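Local coordinates for protein denovo NTF2 (Synthetic construct, PDB 6W40) that has no recorded natural function but was designed from scratch as an NTF2-like fold, whose curved sheet and helices probably frame a pocket, at residues A[79-84]-A[102-107]; A[35-40]-A[113-118]; A[65-70]-A[86-91]; A[26-31]-A[53-58]. One frame throughout, in Å; residues are numbered along the deposited sequence.

Contact 1 (A[79-84]-A[102-107]); sequences GDKLVV and ELIVIV
Leu82 and Val105 pair on the buried face of this antiparallel contact, which they share with Val84 and Leu103. Their side chains run side by side, Leu82 CD2 lying 4.0 Å from Val105 CG2. Leu82 CG stands anti to the backbone N (chi1 164°), which carries the CD2 branch across to its partner. Their backbones bond both ways: Leu82 N donates to Val105 O at 2.6 Å, almost straight, and Val105 N returns to Leu82 O at 2.9 Å, on a lone pair in the carbonyl plane. The same two-way exchange joins Val84 and Leu103, with Val84 CG1 4.3 Å from Leu103 CD1. The other face, that of Lys81, Val83, Ile104 and Ile106, is partly exposed; there Lys81 lays its CG along Ile104 CG2 at 3.8 Å, and Val83 CG2 stands 4.4 Å from Ile104 CG1. At the turn end, Asp80 O takes the N-H of Val107, while its carboxylate runs beside Ile106. The two segments belong to a beta hairpin within the mixed sheet, with strand 111-119 bonded along the far edge of strand 100-108 and strand 74-78 flanking strand 81-90, while helix 2-18 covers Leu82 through Ile14 and Leu18.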
# COMPACT_ATOMS: atom_id res chain seq x y z
N GLY A 79 -8.02 12.90 -3.17
CA GLY A 79 -7.14 13.82 -3.86
C GLY A 79 -5.68 13.61 -3.51
O GLY A 79 -5.05 12.66 -3.99
N ASP A 80 -5.13 14.49 -2.67
CA ASP A 80 -3.73 14.42 -2.26
C ASP A 80 -3.57 13.94 -0.82
O ASP A 80 -2.49 14.10 -0.24
CB ASP A 80 -3.07 15.79 -2.44
CG ASP A 80 -3.69 16.86 -1.56
OD1 ASP A 80 -4.86 16.69 -1.14
OD2 ASP A 80 -3.01 17.87 -1.28
N LYS A 81 -4.61 13.36 -0.25
CA LYS A 81 -4.62 12.95 1.15
C LYS A 81 -4.86 11.46 1.26
O LYS A 81 -5.78 10.92 0.64
CB LYS A 81 -5.69 13.71 1.94
CG LYS A 81 -5.84 13.26 3.38
CD LYS A 81 -7.04 13.92 4.05
CE LYS A 81 -6.93 15.44 4.02
NZ LYS A 81 -8.13 16.11 4.59
N LEU A 82 -4.02 10.78 2.04
CA LEU A 82 -4.22 9.39 2.39
C LEU A 82 -4.78 9.31 3.80
O LEU A 82 -4.26 9.94 4.72
CB LEU A 82 -2.91 8.61 2.31
CG LEU A 82 -2.93 7.26 3.03
CD1 LEU A 82 -3.68 6.22 2.21
CD2 LEU A 82 -1.53 6.78 3.38
N VAL A 83 -5.86 8.54 3.97
CA VAL A 83 -6.47 8.33 5.28
C VAL A 83 -6.49 6.83 5.55
O VAL A 83 -7.09 6.06 4.79
CB VAL A 83 -7.89 8.91 5.36
CG1 VAL A 83 -8.47 8.69 6.74
CG2 VAL A 83 -7.86 10.40 5.02
N VAL A 84 -5.82 6.42 6.63
CA VAL A 84 -5.70 5.01 6.99
C VAL A 84 -6.23 4.83 8.41
O VAL A 84 -5.87 5.59 9.31
CB VAL A 84 -4.24 4.53 6.90
CG1 VAL A 84 -4.12 3.09 7.39
CG2 VAL A 84 -3.72 4.64 5.48
N GLU A 102 -4.89 5.89 13.55
CA GLU A 102 -5.34 6.54 12.33
C GLU A 102 -4.19 7.38 11.79
O GLU A 102 -3.55 8.12 12.54
CB GLU A 102 -6.57 7.42 12.58
CG GLU A 102 -7.07 8.15 11.34
CD GLU A 102 -8.29 9.00 11.61
OE1 GLU A 102 -8.88 8.87 12.70
OE2 GLU A 102 -8.65 9.81 10.73
N LEU A 103 -3.92 7.26 10.49
CA LEU A 103 -2.82 7.98 9.87
C LEU A 103 -3.34 8.79 8.69
O LEU A 103 -4.11 8.28 7.87
CB LEU A 103 -1.72 7.02 9.41
CG LEU A 103 -1.12 6.15 10.51
CD1 LEU A 103 -1.78 4.78 10.53
CD2 LEU A 103 0.39 6.03 10.34
N ILE A 104 -2.92 10.05 8.61
CA ILE A 104 -3.28 10.95 7.52
C ILE A 104 -2.00 11.46 6.89
O ILE A 104 -1.18 12.09 7.56
CB ILE A 104 -4.16 12.11 8.02
CG1 ILE A 104 -5.48 11.56 8.57
CG2 ILE A 104 -4.41 13.10 6.89
CD1 ILE A 104 -6.24 12.56 9.39
N VAL A 105 -1.83 11.17 5.60
CA VAL A 105 -0.62 11.52 4.86
C VAL A 105 -1.02 12.43 3.71
O VAL A 105 -1.86 12.05 2.88
CB VAL A 105 0.12 10.27 4.34
CG1 VAL A 105 1.32 10.68 3.50
CG2 VAL A 105 0.54 9.39 5.51
N ILE A 106 -0.42 13.61 3.66
CA ILE A 106 -0.67 14.59 2.60
C ILE A 106 0.55 14.60 1.68
O ILE A 106 1.68 14.81 2.14
CB ILE A 106 -0.94 15.99 3.17
CG1 ILE A 106 -2.16 15.95 4.10
CG2 ILE A 106 -1.14 16.99 2.05
CD1 ILE A 106 -2.51 17.30 4.70
N VAL A 107 0.31 14.37 0.40
CA VAL A 107 1.37 14.29 -0.60
C VAL A 107 1.30 15.53 -1.48
O VAL A 107 0.25 15.81 -2.09
CB VAL A 107 1.27 13.00 -1.44
CG1 VAL A 107 2.34 12.98 -2.52
CG2 VAL A 107 1.38 11.78 -0.54

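Contact 2 (A[35-40]-A[113-118])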
# COMPACT_ATOMS: atom_id res chain seq x y z
N VAL A 35 8.28 19.02 5.83
CA VAL A 35 7.19 18.13 6.22
C VAL A 35 6.74 18.46 7.63
O VAL A 35 7.55 18.77 8.52
CB VAL A 35 7.64 16.66 6.10
CG1 VAL A 35 8.87 16.40 6.96
CG2 VAL A 35 6.51 15.71 6.46
N LYS A 36 5.42 18.41 7.85
CA LYS A 36 4.84 18.61 9.17
C LYS A 36 4.41 17.27 9.75
O LYS A 36 4.01 16.36 9.03
CB LYS A 36 3.64 19.56 9.11
CG LYS A 36 4.01 21.02 8.99
CD LYS A 36 2.79 21.90 9.14
CE LYS A 36 3.18 23.36 9.25
NZ LYS A 36 4.11 23.59 10.39
N PHE A 37 4.48 17.18 11.08
CA PHE A 37 4.17 15.94 11.79
C PHE A 37 3.50 16.31 13.10
O PHE A 37 4.07 17.04 13.91
CB PHE A 37 5.44 15.13 12.05
CG PHE A 37 5.18 13.76 12.62
CD1 PHE A 37 4.02 13.07 12.30
CD2 PHE A 37 6.10 13.16 13.46
CE1 PHE A 37 3.79 11.81 12.82
CE2 PHE A 37 5.88 11.90 13.98
CZ PHE A 37 4.72 11.22 13.66
N GLN A 38 2.29 15.80 13.31
CA GLN A 38 1.59 15.97 14.58
C GLN A 38 1.10 14.62 15.08
O GLN A 38 0.46 13.87 14.33
CB GLN A 38 0.42 16.96 14.46
CG GLN A 38 -0.48 16.77 13.26
CD GLN A 38 -1.64 17.74 13.26
OE1 GLN A 38 -1.98 18.34 12.24
NE2 GLN A 38 -2.26 17.91 14.42
N VAL A 39 1.42 14.31 16.33
CA VAL A 39 1.05 13.05 16.97
C VAL A 39 0.01 13.35 18.03
O VAL A 39 0.16 14.29 18.82
CB VAL A 39 2.27 12.35 17.58
CG1 VAL A 39 1.96 10.88 17.85
CG2 VAL A 39 3.48 12.50 16.69
N ASP A 40 -1.06 12.55 18.05
CA ASP A 40 -2.12 12.67 19.05
C ASP A 40 -2.13 11.38 19.87
O ASP A 40 -2.69 10.37 19.43
CB ASP A 40 -3.47 12.92 18.40
CG ASP A 40 -3.57 14.31 17.80
OD1 ASP A 40 -3.09 15.27 18.44
OD2 ASP A 40 -4.12 14.44 16.68
N LYS A 113 4.21 15.92 2.55
CA LYS A 113 4.24 17.25 3.13
C LYS A 113 3.70 17.28 4.56
O LYS A 113 4.12 18.14 5.35
CB LYS A 113 3.44 18.23 2.26
CG LYS A 113 3.41 19.66 2.77
CD LYS A 113 4.81 20.24 2.93
CE LYS A 113 4.78 21.59 3.63
NZ LYS A 113 4.28 21.49 5.03
N LYS A 114 2.79 16.38 4.91
CA LYS A 114 2.22 16.37 6.25
C LYS A 114 1.84 14.96 6.65
O LYS A 114 1.28 14.21 5.84
CB LYS A 114 1.01 17.30 6.34
CG LYS A 114 0.45 17.46 7.74
CD LYS A 114 -0.72 18.43 7.76
CE LYS A 114 -1.22 18.65 9.17
NZ LYS A 114 -2.36 19.61 9.21
N VAL A 115 2.14 14.60 7.90
CA VAL A 115 1.74 13.33 8.49
C VAL A 115 1.03 13.62 9.80
O VAL A 115 1.53 14.40 10.62
CB VAL A 115 2.94 12.39 8.73
CG1 VAL A 115 2.48 11.10 9.39
CG2 VAL A 115 3.67 12.11 7.44
N ARG A 116 -0.13 13.00 9.99
CA ARG A 116 -0.84 13.06 11.26
C ARG A 116 -1.07 11.64 11.76
O ARG A 116 -1.48 10.77 10.99
CB ARG A 116 -2.17 13.80 11.14
CG ARG A 116 -2.90 13.92 12.47
CD ARG A 116 -4.15 14.78 12.38
NE ARG A 116 -4.72 15.02 13.71
CZ ARG A 116 -5.83 15.70 13.94
NH1 ARG A 116 -6.51 16.23 12.93
NH2 ARG A 116 -6.27 15.87 15.18
N ILE A 117 -0.79 11.41 13.04
CA ILE A 117 -0.93 10.10 13.66
C ILE A 117 -1.72 10.27 14.95
O ILE A 117 -1.33 11.07 15.82
CB ILE A 117 0.43 9.44 13.92
CG1 ILE A 117 1.11 9.11 12.59
CG2 ILE A 117 0.26 8.19 14.78
CD1 ILE A 117 2.46 8.45 12.73
N ILE A 118 -2.81 9.53 15.07
CA ILE A 118 -3.69 9.59 16.23
C ILE A 118 -3.78 8.19 16.83
O ILE A 118 -4.18 7.25 16.14
CB ILE A 118 -5.09 10.12 15.86
CG1 ILE A 118 -4.97 11.50 15.21
CG2 ILE A 118 -5.98 10.18 17.09
CD1 ILE A 118 -6.25 11.99 14.59
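Asp40 OD2 is gripped side-on by Arg116, receiving NH2 at 3.0 Å and NE at 3.1 Å. The oxygen lies in the guanidinium plane, whereas the carboxylate is turned 71° from it, and a single oxygen takes both N-H groups. Beside this salt bridge Gln38 CG packs on Arg116 CG at 3.8 Å, and the amide lies nearly parallel to the guanidinium, with NE2 over one face. Gln38 CG sits between the backbone N and the carbonyl carbon (chi1 46°), a rotation that brings the amide across to Arg116. On the buried face the Phe37 ring is met at CE1 by Val115 CG1 at 3.7 Å and by Ile117 CD1 at 3.6 Å, the latter at the ring edge. Five backbone bonds hold these pairs in parallel register. Further out, His45 ND1 bonds to Asp40 OD1, and Val54 and Leu58 of helix 51-65 cover Phe37. A leucine in place of Arg116 has no N-H to offer, and the Asp40 carboxylate would probably be left unmatched and freer to turn, the Gln38 amide without its flat neighbour. The pairing joins strands far apart in sequence, with an apolar face under helix 51-65 and, opposite, a lysine- and arginine-rich surface in which Asp40 pairs with Arg116.

Contact 3 (A[65-70]-A[86-91])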
# COMPACT_ATOMS: atom_id res chain seq x y z
N TRP A 65 6.45 1.52 20.18
CA TRP A 65 5.50 0.45 19.89
C TRP A 65 6.13 -0.72 19.15
O TRP A 65 5.45 -1.71 18.89
CB TRP A 65 4.31 0.99 19.09
CG TRP A 65 3.25 1.64 19.93
CD1 TRP A 65 2.10 1.05 20.40
CD2 TRP A 65 3.22 2.99 20.41
NE1 TRP A 65 1.37 1.95 21.13
CE2 TRP A 65 2.04 3.15 21.16
CE3 TRP A 65 4.09 4.08 20.28
CZ2 TRP A 65 1.70 4.35 21.77
CZ3 TRP A 65 3.75 5.27 20.89
CH2 TRP A 65 2.57 5.40 21.63
N ARG A 66 7.42 -0.63 18.80
CA ARG A 66 8.12 -1.67 18.05
C ARG A 66 7.38 -1.98 16.75
O ARG A 66 7.11 -3.14 16.42
CB ARG A 66 8.31 -2.93 18.89
CG ARG A 66 8.91 -2.67 20.27
CD ARG A 66 9.29 -3.97 20.95
NE ARG A 66 9.73 -3.76 22.33
CZ ARG A 66 10.27 -4.70 23.09
NH1 ARG A 66 10.47 -5.92 22.61
NH2 ARG A 66 10.63 -4.42 24.34
N VAL A 67 7.06 -0.93 16.00
CA VAL A 67 6.20 -1.06 14.83
C VAL A 67 6.99 -1.69 13.69
O VAL A 67 8.09 -1.25 13.35
CB VAL A 67 5.64 0.30 14.42
CG1 VAL A 67 4.84 0.18 13.13
CG2 VAL A 67 4.77 0.87 15.53
N ARG A 68 6.42 -2.74 13.10
CA ARG A 68 6.91 -3.31 11.85
C ARG A 68 6.11 -2.81 10.65
O ARG A 68 6.70 -2.38 9.65
CB ARG A 68 6.86 -4.84 11.91
CG ARG A 68 7.90 -5.45 12.83
CD ARG A 68 7.82 -6.97 12.80
NE ARG A 68 8.90 -7.59 13.56
CZ ARG A 68 9.05 -8.90 13.72
NH1 ARG A 68 8.17 -9.73 13.18
NH2 ARG A 68 10.07 -9.37 14.42
N ASN A 69 4.79 -2.86 10.73
CA ASN A 69 3.92 -2.32 9.69
C ASN A 69 2.59 -1.94 10.33
O ASN A 69 2.48 -1.85 11.56
CB ASN A 69 3.76 -3.33 8.54
CG ASN A 69 3.30 -2.68 7.25
OD1 ASN A 69 3.41 -1.46 7.08
ND2 ASN A 69 2.78 -3.49 6.33
N ILE A 70 1.58 -1.71 9.51
CA ILE A 70 0.26 -1.27 9.96
C ILE A 70 -0.78 -2.22 9.38
O ILE A 70 -1.00 -2.22 8.16
CB ILE A 70 -0.04 0.18 9.57
CG1 ILE A 70 1.02 1.12 10.14
CG2 ILE A 70 -1.43 0.59 10.04
CD1 ILE A 70 0.92 2.53 9.63
N GLY A 86 -6.26 1.61 11.08
CA GLY A 86 -5.69 0.29 11.24
C GLY A 86 -5.26 -0.04 12.65
O GLY A 86 -5.77 0.51 13.62
N ARG A 87 -4.29 -0.96 12.76
CA ARG A 87 -3.83 -1.49 14.03
C ARG A 87 -2.35 -1.83 13.89
O ARG A 87 -1.92 -2.30 12.84
CB ARG A 87 -4.65 -2.72 14.43
CG ARG A 87 -4.58 -3.12 15.90
CD ARG A 87 -5.72 -4.08 16.23
NE ARG A 87 -5.57 -4.72 17.53
CZ ARG A 87 -6.13 -4.27 18.66
NH1 ARG A 87 -6.86 -3.17 18.65
NH2 ARG A 87 -5.93 -4.92 19.80
N TRP A 88 -1.58 -1.57 14.94
CA TRP A 88 -0.13 -1.75 14.86
C TRP A 88 0.22 -3.21 14.60
O TRP A 88 -0.40 -4.13 15.15
CB TRP A 88 0.56 -1.28 16.14
CG TRP A 88 0.64 0.22 16.32
CD1 TRP A 88 0.30 0.91 17.45
CD2 TRP A 88 1.09 1.19 15.37
NE1 TRP A 88 0.52 2.26 17.25
CE2 TRP A 88 1.00 2.45 15.99
CE3 TRP A 88 1.57 1.11 14.06
CZ2 TRP A 88 1.37 3.63 15.34
CZ3 TRP A 88 1.93 2.28 13.41
CH2 TRP A 88 1.82 3.52 14.05
N GLU A 89 1.23 -3.42 13.76
CA GLU A 89 1.86 -4.72 13.58
C GLU A 89 3.20 -4.66 14.32
O GLU A 89 4.21 -4.22 13.77
CB GLU A 89 2.04 -5.07 12.11
CG GLU A 89 2.79 -6.37 11.87
CD GLU A 89 3.14 -6.59 10.41
OE1 GLU A 89 2.40 -6.09 9.54
OE2 GLU A 89 4.16 -7.25 10.14
N THR A 90 3.19 -5.08 15.58
CA THR A 90 4.36 -4.96 16.43
C THR A 90 5.19 -6.23 16.40
O THR A 90 4.77 -7.28 15.89
CB THR A 90 3.94 -4.64 17.86
OG1 THR A 90 3.24 -5.76 18.42
CG2 THR A 90 3.02 -3.42 17.89
N SER A 91 6.40 -6.13 16.94
CA SER A 91 7.30 -7.27 17.06
C SER A 91 7.16 -8.00 18.39
O SER A 91 7.92 -8.94 18.64
CB SER A 91 8.75 -6.82 16.86
OG SER A 91 9.15 -5.91 17.87
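Arg68 and Asn69 both face Glu89 across the strands, a classic beta bulge in which one carbonyl serves two amides. Arg68 N reaches Glu89 O at 2.7 Å, while Asn69 N makes only a weak bond to the same oxygen at 3.4 Å. The extra residue shifts the register by one between Val67 and Asn69. Glu89 N answers by donating to Asn69 O at 3.0 Å, approaching from above the carbonyl plane. Bulges of this kind accentuate the bending of strands in NTF2-like sheets, and here the short strand axes run 140° apart. Beside the bulge, on the face with Ile70, Trp88 gathers the apolar contacts. Its CG is anti to the carbonyl carbon (chi1 -74°), which swings the indole toward Val67 and Ile70, and Val67 CG2 sits over the six-membered ring, 3.7 Å from its centroid. Ile70 runs alongside, with CG1 3.6 Å from Trp88 CZ3. At the other end of the indole Trp65 comes in obliquely, the planes of the five-membered rings 40° apart and Trp65 CD1 3.5 Å from Trp88 CD1. Trp65 NE1 is hydrogen-bonded to Glu99, and Ile119 touches both indoles. Ahead of the bulge, Arg66, which leaves helix 51-65 with positive phi, offers its carbonyl to Ser91 N at 3.1 Å, and the Thr90 hydroxyl is hydrogen-bonded to Asp98. The chemistry is divided: Trp65, Val67, Ile70 and Trp88 form an apolar and aromatic cluster, while Arg68, Asn69 and Glu89 carry the polar groups.

Contact 4 (A[26-31]-A[53-58])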
# COMPACT_ATOMS: atom_id res chain seq x y z
N ALA A 26 12.84 4.45 4.85
CA ALA A 26 12.76 5.20 3.60
C ALA A 26 11.84 6.41 3.70
O ALA A 26 11.58 7.06 2.68
CB ALA A 26 12.29 4.28 2.47
N PHE A 27 11.33 6.72 4.89
CA PHE A 27 10.52 7.91 5.07
C PHE A 27 11.30 9.19 4.81
O PHE A 27 10.71 10.21 4.44
CB PHE A 27 9.94 7.94 6.49
CG PHE A 27 9.02 9.10 6.75
CD1 PHE A 27 7.69 9.04 6.39
CD2 PHE A 27 9.48 10.25 7.38
CE1 PHE A 27 6.83 10.10 6.63
CE2 PHE A 27 8.64 11.31 7.62
CZ PHE A 27 7.31 11.24 7.24
N HIS A 28 12.63 9.15 4.96
CA HIS A 28 13.44 10.35 4.78
C HIS A 28 13.52 10.74 3.31
O HIS A 28 13.53 11.93 2.98
CB HIS A 28 14.84 10.12 5.35
CG HIS A 28 15.73 11.32 5.28
ND1 HIS A 28 16.43 11.67 4.14
CD2 HIS A 28 16.05 12.25 6.21
CE1 HIS A 28 17.13 12.77 4.37
NE2 HIS A 28 16.92 13.14 5.62
N GLU A 29 13.58 9.76 2.41
CA GLU A 29 13.73 10.05 0.99
C GLU A 29 12.43 10.52 0.35
O GLU A 29 12.47 11.09 -0.75
CB GLU A 29 14.26 8.82 0.25
CG GLU A 29 13.25 7.69 0.11
CD GLU A 29 13.88 6.40 -0.41
OE1 GLU A 29 15.11 6.23 -0.24
OE2 GLU A 29 13.15 5.57 -0.98
N MET A 30 11.29 10.30 0.99
CA MET A 30 10.00 10.71 0.46
C MET A 30 9.40 11.90 1.20
O MET A 30 8.34 12.39 0.80
CB MET A 30 9.01 9.54 0.49
CG MET A 30 9.46 8.32 -0.27
SD MET A 30 8.39 6.92 0.09
CE MET A 30 8.44 6.93 1.88
N ALA A 31 10.04 12.37 2.26
CA ALA A 31 9.52 13.48 3.05
C ALA A 31 9.93 14.81 2.43
O ALA A 31 11.09 15.00 2.05
CB ALA A 31 10.02 13.39 4.49
N GLU A 53 13.61 17.00 12.10
CA GLU A 53 12.82 16.93 13.32
C GLU A 53 11.74 15.86 13.23
O GLU A 53 11.45 15.16 14.21
CB GLU A 53 12.20 18.29 13.62
CG GLU A 53 13.13 19.31 14.25
CD GLU A 53 13.18 19.20 15.76
OE1 GLU A 53 13.28 18.07 16.29
OE2 GLU A 53 13.10 20.25 16.43
N VAL A 54 11.13 15.72 12.05
CA VAL A 54 10.03 14.77 11.89
C VAL A 54 10.55 13.34 11.92
O VAL A 54 9.99 12.47 12.60
CB VAL A 54 9.26 15.07 10.59
CG1 VAL A 54 8.33 13.92 10.25
CG2 VAL A 54 8.48 16.37 10.73
N VAL A 55 11.63 13.07 11.18
CA VAL A 55 12.15 11.70 11.09
C VAL A 55 12.59 11.22 12.47
O VAL A 55 12.31 10.08 12.86
CB VAL A 55 13.29 11.63 10.06
CG1 VAL A 55 14.06 10.33 10.21
CG2 VAL A 55 12.73 11.76 8.65
N GLU A 56 13.29 12.07 13.22
CA GLU A 56 13.73 11.68 14.56
C GLU A 56 12.54 11.39 15.47
O GLU A 56 12.56 10.43 16.25
CB GLU A 56 14.62 12.76 15.16
CG GLU A 56 14.91 12.58 16.64
CD GLU A 56 15.84 13.64 17.19
OE1 GLU A 56 17.07 13.39 17.24
OE2 GLU A 56 15.36 14.73 17.57
N GLU A 57 11.49 12.21 15.38
CA GLU A 57 10.32 12.00 16.23
C GLU A 57 9.54 10.76 15.80
O GLU A 57 9.12 9.96 16.64
CB GLU A 57 9.42 13.24 16.20
CG GLU A 57 8.23 13.15 17.15
CD GLU A 57 8.65 13.10 18.61
OE1 GLU A 57 9.68 13.71 18.95
OE2 GLU A 57 7.95 12.44 19.41
N LEU A 58 9.34 10.59 14.49
CA LEU A 58 8.62 9.42 14.00
C LEU A 58 9.35 8.13 14.37
O LEU A 58 8.71 7.13 14.72
CB LEU A 58 8.43 9.51 12.48
CG LEU A 58 7.89 8.27 11.78
CD1 LEU A 58 6.48 7.96 12.25
CD2 LEU A 58 7.92 8.45 10.27
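Leu58 N bonds to Val54 O at 2.7 Å, the helical hydrogen bond that sets these two residues one turn apart, where both can reach Phe27 in the facing segment. The Phe27 ring is the hub. Leu58 drops its CD2 methyl over the middle of one face, 3.7 Å from the ring centroid and 11° off the normal, a well-centred CH-pi contact. Val55 comes at the rim instead, its CG2 close to the ring plane and 3.8 Å from Phe27 CD2, while Val54 CG1 meets Phe27 CE2 at 3.7 Å from a side chain crossing at about a right angle. With CG anti to the backbone N (chi1 -177°), Phe27 extends its ring from the short helix 27-30 into the groove between these three side chains. Val55 CG2 also touches the imidazole of His28 at CD2. Ile112 and Val115 of strand 111-119 and Lys17 of helix 2-18 also touch Phe27. With an alanine at Phe27, the Leu58 methyl is likely to lose the face it rests on, and a gap would probably open beside Val54 and Val55. Between the two segments the contact is apolar, and the hydrogen bond from His28 NE2 to Glu52, just before segment 53-58, adds a polar link between the short, weakly bonded helix and helix 51-65.

Overall arrangement
Contacts 1, 2 and 3 lie in one curved mixed sheet, and contact 4 packs helices against it. Contacts 1 and 2, centres 10 Å apart, are joined where strands 100-108 and 111-119 pair, as between Ile104 O and Arg116 N at 2.8 Å. Contact 3 shares strand 81-90 with contact 1 but lies across the chain's centre, about 18 Å away between centres; Leu103 CD2 still meets Ile70 CD1 at 3.6 Å. Contact 4 presses on contact 2, with Val115 CG2 3.7 Å from Phe27 CZ, and stays about 7 Å from contact 3 at the nearest atoms. Any pocket probably lies between the sheet and its helices, as in NTF2 relatives.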